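Local coordinates for protein quinone oxidoreductase (Thermus thermophilus, PDB 1IZ0) that binds NADPH and probably uses it to reduce quinones, at residues R31-G36 and G69-A74; G60-G65 and F107-L112. All coordinates share one frame; numbering follows the deposited sequence.

Interaction 1: R31-G36 and G69-A74; sequences RVEAVG and GRRYAA
The shortest polar bond of this contact joins Arg71 NE to Glu33 OE1 at 2.6 Å. A second runs beside it from Arg71 NH2 to Glu33 OE2 at 2.9 Å, making a side-on, two-point salt bridge. Both carboxylate oxygens are met on their syn side, the one facing the other oxygen. The two groups are not coplanar: their planes lie 43° apart, each oxygen sits tilted from the guanidinium plane, and both hydrogen bonds are bent. Glu33 reaches over as a straight rod beyond CG, while the chain of Arg71, CG trans to the backbone N (chi1 178°), runs out and then turns at CD (chi3 -59°) to present its NE edge.

The strands that carry these residues do not pair with each other. Strand 62-67 lies between 27-37 and 70-75 in an antiparallel arrangement of the GroES-like domain, and the Glu33 and Arg71 CA atoms stand 9.1 Å apart, so the bridge passes over the middle strand, with Arg71 resting on Val64 and Glu33 on Val66. A classic beta bulge sets two residues, Glu33 and Ala34, opposite the single Val64, and both bond to its backbone. Long side chains suit both places because they have to reach across the width of strand 62-67. Arg71 NH1 turns elsewhere, to a weak hydrogen bond with Leu99 O. Replacing Arg71 by a leucine would probably leave the buried carboxylate of Glu33 without its charged mate and both of its oxygens without these donors.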
loop_
_atom_site.group_PDB
_atom_site.type_symbol
_atom_site.label_atom_id
_atom_site.label_comp_id
_atom_site.label_asym_id
_atom_site.label_seq_id
_atom_site.Cartn_x
_atom_site.Cartn_y
_atom_site.Cartn_z
ATOM N N ARG A 31 13.477 -11.738 13.839
ATOM C CA ARG A 31 14.624 -11.645 12.959
ATOM C C ARG A 31 14.041 -11.418 11.576
ATOM O O ARG A 31 13.278 -12.240 11.065
ATOM C CB ARG A 31 15.473 -12.925 13.001
ATOM C CG ARG A 31 14.697 -14.220 12.974
ATOM C CD ARG A 31 15.649 -15.423 13.013
ATOM N NE ARG A 31 16.366 -15.587 11.751
ATOM C CZ ARG A 31 15.792 -15.977 10.617
ATOM N NH1 ARG A 31 14.495 -16.249 10.593
ATOM N NH2 ARG A 31 16.506 -16.088 9.506
ATOM N N VAL A 32 14.402 -10.279 10.995
ATOM C CA VAL A 32 13.929 -9.844 9.691
ATOM C C VAL A 32 14.395 -10.663 8.480
ATOM O O VAL A 32 15.577 -10.998 8.343
ATOM C CB VAL A 32 14.317 -8.362 9.473
ATOM C CG1 VAL A 32 13.686 -7.821 8.204
ATOM C CG2 VAL A 32 13.883 -7.537 10.681
ATOM N N GLU A 33 13.446 -10.976 7.601
ATOM C CA GLU A 33 13.731 -11.718 6.378
ATOM C C GLU A 33 13.509 -10.818 5.165
ATOM O O GLU A 33 14.268 -10.866 4.198
ATOM C CB GLU A 33 12.824 -12.947 6.270
ATOM C CG GLU A 33 13.169 -14.060 7.245
ATOM C CD GLU A 33 12.249 -15.256 7.096
ATOM O OE1 GLU A 33 11.036 -15.111 7.355
ATOM O OE2 GLU A 33 12.735 -16.338 6.710
ATOM N N ALA A 34 12.470 -9.991 5.224
ATOM C CA ALA A 34 12.158 -9.097 4.119
ATOM C C ALA A 34 11.520 -7.809 4.624
ATOM O O ALA A 34 10.926 -7.772 5.706
ATOM C CB ALA A 34 11.228 -9.793 3.127
ATOM N N VAL A 35 11.660 -6.750 3.832
ATOM C CA VAL A 35 11.107 -5.455 4.183
ATOM C C VAL A 35 10.453 -4.869 2.946
ATOM O O VAL A 35 11.081 -4.774 1.889
ATOM C CB VAL A 35 12.214 -4.486 4.669
ATOM C CG1 VAL A 35 11.591 -3.208 5.174
ATOM C CG2 VAL A 35 13.045 -5.138 5.764
ATOM N N GLY A 36 9.188 -4.489 3.065
ATOM C CA GLY A 36 8.499 -3.906 1.930
ATOM C C GLY A 36 8.612 -2.397 2.018
ATOM O O GLY A 36 8.347 -1.822 3.065
ATOM N N GLY A 69 10.682 -19.712 15.513
ATOM C CA GLY A 69 10.331 -20.629 14.441
ATOM C C GLY A 69 9.137 -20.299 13.561
ATOM O O GLY A 69 8.949 -20.933 12.519
ATOM N N ARG A 70 8.330 -19.315 13.946
ATOM C CA ARG A 70 7.159 -18.964 13.140
ATOM C C ARG A 70 7.283 -17.600 12.446
ATOM O O ARG A 70 7.687 -16.617 13.064
ATOM C CB ARG A 70 5.902 -18.987 14.014
ATOM C CG ARG A 70 4.618 -18.913 13.210
ATOM C CD ARG A 70 3.381 -18.904 14.097
ATOM N NE ARG A 70 2.155 -18.848 13.300
ATOM C CZ ARG A 70 0.935 -18.767 13.818
ATOM N NH1 ARG A 70 -0.122 -18.723 13.019
ATOM N NH2 ARG A 70 0.772 -18.726 15.135
ATOM N N ARG A 71 6.916 -17.549 11.167
ATOM C CA ARG A 71 6.989 -16.314 10.388
ATOM C C ARG A 71 5.741 -15.431 10.496
ATOM O O ARG A 71 4.605 -15.905 10.377
ATOM C CB ARG A 71 7.252 -16.642 8.919
ATOM C CG ARG A 71 7.306 -15.422 8.000
ATOM C CD ARG A 71 7.715 -15.846 6.599
ATOM N NE ARG A 71 9.017 -16.502 6.612
ATOM C CZ ARG A 71 9.371 -17.474 5.777
ATOM N NH1 ARG A 71 8.515 -17.909 4.857
ATOM N NH2 ARG A 71 10.581 -18.016 5.860
ATOM N N TYR A 72 5.973 -14.138 10.699
ATOM C CA TYR A 72 4.906 -13.154 10.844
ATOM C C TYR A 72 5.213 -11.915 10.015
ATOM O O TYR A 72 6.364 -11.669 9.645
ATOM C CB TYR A 72 4.797 -12.691 12.298
ATOM C CG TYR A 72 4.409 -13.743 13.309
ATOM C CD1 TYR A 72 3.069 -14.040 13.551
ATOM C CD2 TYR A 72 5.380 -14.404 14.060
ATOM C CE1 TYR A 72 2.700 -14.967 14.528
ATOM C CE2 TYR A 72 5.026 -15.333 15.041
ATOM C CZ TYR A 72 3.683 -15.605 15.272
ATOM O OH TYR A 72 3.320 -16.488 16.267
ATOM N N ALA A 73 4.172 -11.136 9.743
ATOM C CA ALA A 73 4.306 -9.878 9.018
ATOM C C ALA A 73 3.949 -8.829 10.064
ATOM O O ALA A 73 3.191 -9.117 10.993
ATOM C CB ALA A 73 3.323 -9.814 7.857
ATOM N N ALA A 74 4.486 -7.624 9.942
ATOM C CA ALA A 74 4.161 -6.603 10.924
ATOM C C ALA A 74 4.395 -5.192 10.431
ATOM O O ALA A 74 5.261 -4.947 9.592
ATOM C CB ALA A 74 4.963 -6.832 12.204
#

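Interaction 2: G60-G65 and F107-L112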
loop_
_atom_site.group_PDB
_atom_site.type_symbol
_atom_site.label_atom_id
_atom_site.label_comp_id
_atom_site.label_asym_id
_atom_site.label_seq_id
_atom_site.Cartn_x
_atom_site.Cartn_y
_atom_site.Cartn_z
ATOM N N GLY A 60 12.019 1.789 7.165
ATOM C CA GLY A 60 11.374 0.486 7.078
ATOM C C GLY A 60 10.239 0.336 8.077
ATOM O O GLY A 60 10.461 0.386 9.287
HETATM N N MSE A 61 9.024 0.138 7.575
HETATM C CA MSE A 61 7.853 0.007 8.436
HETATM C C MSE A 61 7.070 -1.271 8.196
HETATM O O MSE A 61 6.270 -1.674 9.035
HETATM C CB MSE A 61 6.900 1.180 8.213
HETATM C CG MSE A 61 7.521 2.556 8.347
HETATM SE SE MSE A 61 6.171 3.932 8.160
HETATM C CE MSE A 61 5.351 3.292 6.520
ATOM N N GLU A 62 7.285 -1.890 7.041
ATOM C CA GLU A 62 6.574 -3.110 6.676
ATOM C C GLU A 62 7.563 -4.266 6.719
ATOM O O GLU A 62 8.351 -4.461 5.798
ATOM C CB GLU A 62 5.986 -2.941 5.280
ATOM C CG GLU A 62 4.919 -3.941 4.924
ATOM C CD GLU A 62 4.101 -3.485 3.730
ATOM O OE1 GLU A 62 4.541 -2.542 3.034
ATOM O OE2 GLU A 62 3.026 -4.072 3.488
ATOM N N VAL A 63 7.496 -5.038 7.797
ATOM C CA VAL A 63 8.420 -6.132 8.015
ATOM C C VAL A 63 7.826 -7.535 8.021
ATOM O O VAL A 63 6.648 -7.730 8.322
ATOM C CB VAL A 63 9.174 -5.893 9.353
ATOM C CG1 VAL A 63 9.836 -7.159 9.838
ATOM C CG2 VAL A 63 10.218 -4.814 9.157
ATOM N N VAL A 64 8.666 -8.500 7.665
ATOM C CA VAL A 64 8.309 -9.914 7.657
ATOM C C VAL A 64 9.488 -10.634 8.307
ATOM O O VAL A 64 10.647 -10.391 7.953
ATOM C CB VAL A 64 8.106 -10.444 6.231
ATOM C CG1 VAL A 64 7.970 -11.957 6.250
ATOM C CG2 VAL A 64 6.854 -9.827 5.637
ATOM N N GLY A 65 9.206 -11.501 9.273
ATOM C CA GLY A 65 10.292 -12.196 9.937
ATOM C C GLY A 65 9.881 -13.355 10.820
ATOM O O GLY A 65 8.705 -13.710 10.905
ATOM N N PHE A 107 2.219 -7.375 1.301
ATOM C CA PHE A 107 0.813 -7.445 1.677
ATOM C C PHE A 107 0.192 -6.417 2.637
ATOM O O PHE A 107 -0.766 -5.733 2.274
ATOM C CB PHE A 107 0.510 -8.858 2.200
ATOM C CG PHE A 107 -0.811 -8.977 2.922
ATOM C CD1 PHE A 107 -0.866 -8.949 4.308
ATOM C CD2 PHE A 107 -1.999 -9.097 2.207
ATOM C CE1 PHE A 107 -2.089 -9.038 4.981
ATOM C CE2 PHE A 107 -3.226 -9.185 2.866
ATOM C CZ PHE A 107 -3.271 -9.155 4.257
ATOM N N PRO A 108 0.721 -6.293 3.866
ATOM C CA PRO A 108 0.187 -5.358 4.872
ATOM C C PRO A 108 -0.336 -3.994 4.430
ATOM O O PRO A 108 -1.547 -3.741 4.433
ATOM C CB PRO A 108 1.330 -5.239 5.878
ATOM C CG PRO A 108 1.979 -6.582 5.800
ATOM C CD PRO A 108 2.022 -6.833 4.307
ATOM N N VAL A 109 0.569 -3.099 4.071
ATOM C CA VAL A 109 0.159 -1.757 3.672
ATOM C C VAL A 109 -0.802 -1.688 2.487
ATOM O O VAL A 109 -1.866 -1.084 2.590
ATOM C CB VAL A 109 1.384 -0.883 3.360
ATOM C CG1 VAL A 109 0.935 0.492 2.874
ATOM C CG2 VAL A 109 2.248 -0.762 4.607
ATOM N N SER A 110 -0.438 -2.312 1.372
ATOM C CA SER A 110 -1.267 -2.263 0.164
ATOM C C SER A 110 -2.680 -2.809 0.335
ATOM O O SER A 110 -3.663 -2.126 0.033
ATOM C CB SER A 110 -0.578 -3.018 -0.981
ATOM O OG SER A 110 0.745 -2.543 -1.182
ATOM N N PHE A 111 -2.790 -4.039 0.823
ATOM C CA PHE A 111 -4.097 -4.652 0.988
ATOM C C PHE A 111 -4.961 -4.036 2.071
ATOM O O PHE A 111 -6.182 -3.932 1.907
ATOM C CB PHE A 111 -3.926 -6.158 1.192
ATOM C CG PHE A 111 -3.476 -6.859 -0.052
ATOM C CD1 PHE A 111 -4.380 -7.573 -0.830
ATOM C CD2 PHE A 111 -2.166 -6.717 -0.505
ATOM C CE1 PHE A 111 -3.989 -8.128 -2.045
ATOM C CE2 PHE A 111 -1.763 -7.265 -1.716
ATOM C CZ PHE A 111 -2.676 -7.971 -2.491
ATOM N N LEU A 112 -4.350 -3.625 3.174
ATOM C CA LEU A 112 -5.115 -2.992 4.236
ATOM C C LEU A 112 -5.622 -1.644 3.733
ATOM O O LEU A 112 -6.760 -1.254 4.003
ATOM C CB LEU A 112 -4.247 -2.809 5.485
ATOM C CG LEU A 112 -4.157 -4.080 6.337
ATOM C CD1 LEU A 112 -3.183 -3.888 7.499
ATOM C CD2 LEU A 112 -5.553 -4.416 6.855
HETATM O O HOH W 1 1.982 -3.792 1.047
#
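Glu62 reaches from its strand to the first turn of helix 108-120, where its OE2 accepts a hydrogen bond from Val109 N at 2.7 Å. The N-H points well at the oxygen (157°) but arrives from above the carboxylate plane. Packing is close on this side. Pro108 CD lies 3.0 Å from Glu62 OE2, its ring crosses the Glu62 chain at a slant with CB 3.9 Å from Glu62 CG, and Val109 CG2 comes within 3.3 Å of Glu62 OE1. With CG trans to the backbone N (chi1 -164°), the extended chain brings the carboxylate up to the helix. Proline is tolerated in a first turn because residues there need no N-H for a carbonyl four places back, and Val109 supplies the donor next in line.

Farther along the helix the contact is looser and made through a single water, which donates to Glu62 OE2 at 2.7 Å and accepts from Ser110 N at 2.9 Å, bridging a reach too long for direct bonding.

The other oxygen, OE1, forms a salt bridge with Lys297. An acidic side chain thus suits a place between the Lys297 ammonium and the N-H of Val109, and both are likely to favour the charged carboxylate.

Strand 62-67 connects the two contacts, whose centres are 10 Å apart. Interaction 1 passes over this strand, whereas interaction 2 extends from it to helix 108-120. Probable backbone hydrogen bonds tie the segments together, Ala74 N to Val63 O at 2.7 Å and Tyr72 N to Gly65 O at 2.8 Å, and Val35 CG1 packs 3.5 Å from Glu62 O. Their relation to the cofactor differs. Interaction 1 lies away from the NADPH-binding residues, but the side chain of Ser110 is about 4 Å from that of Ala137 and Val109 about 5 Å from Leu244, both NADPH-binding residues, although no cofactor is bound in this model.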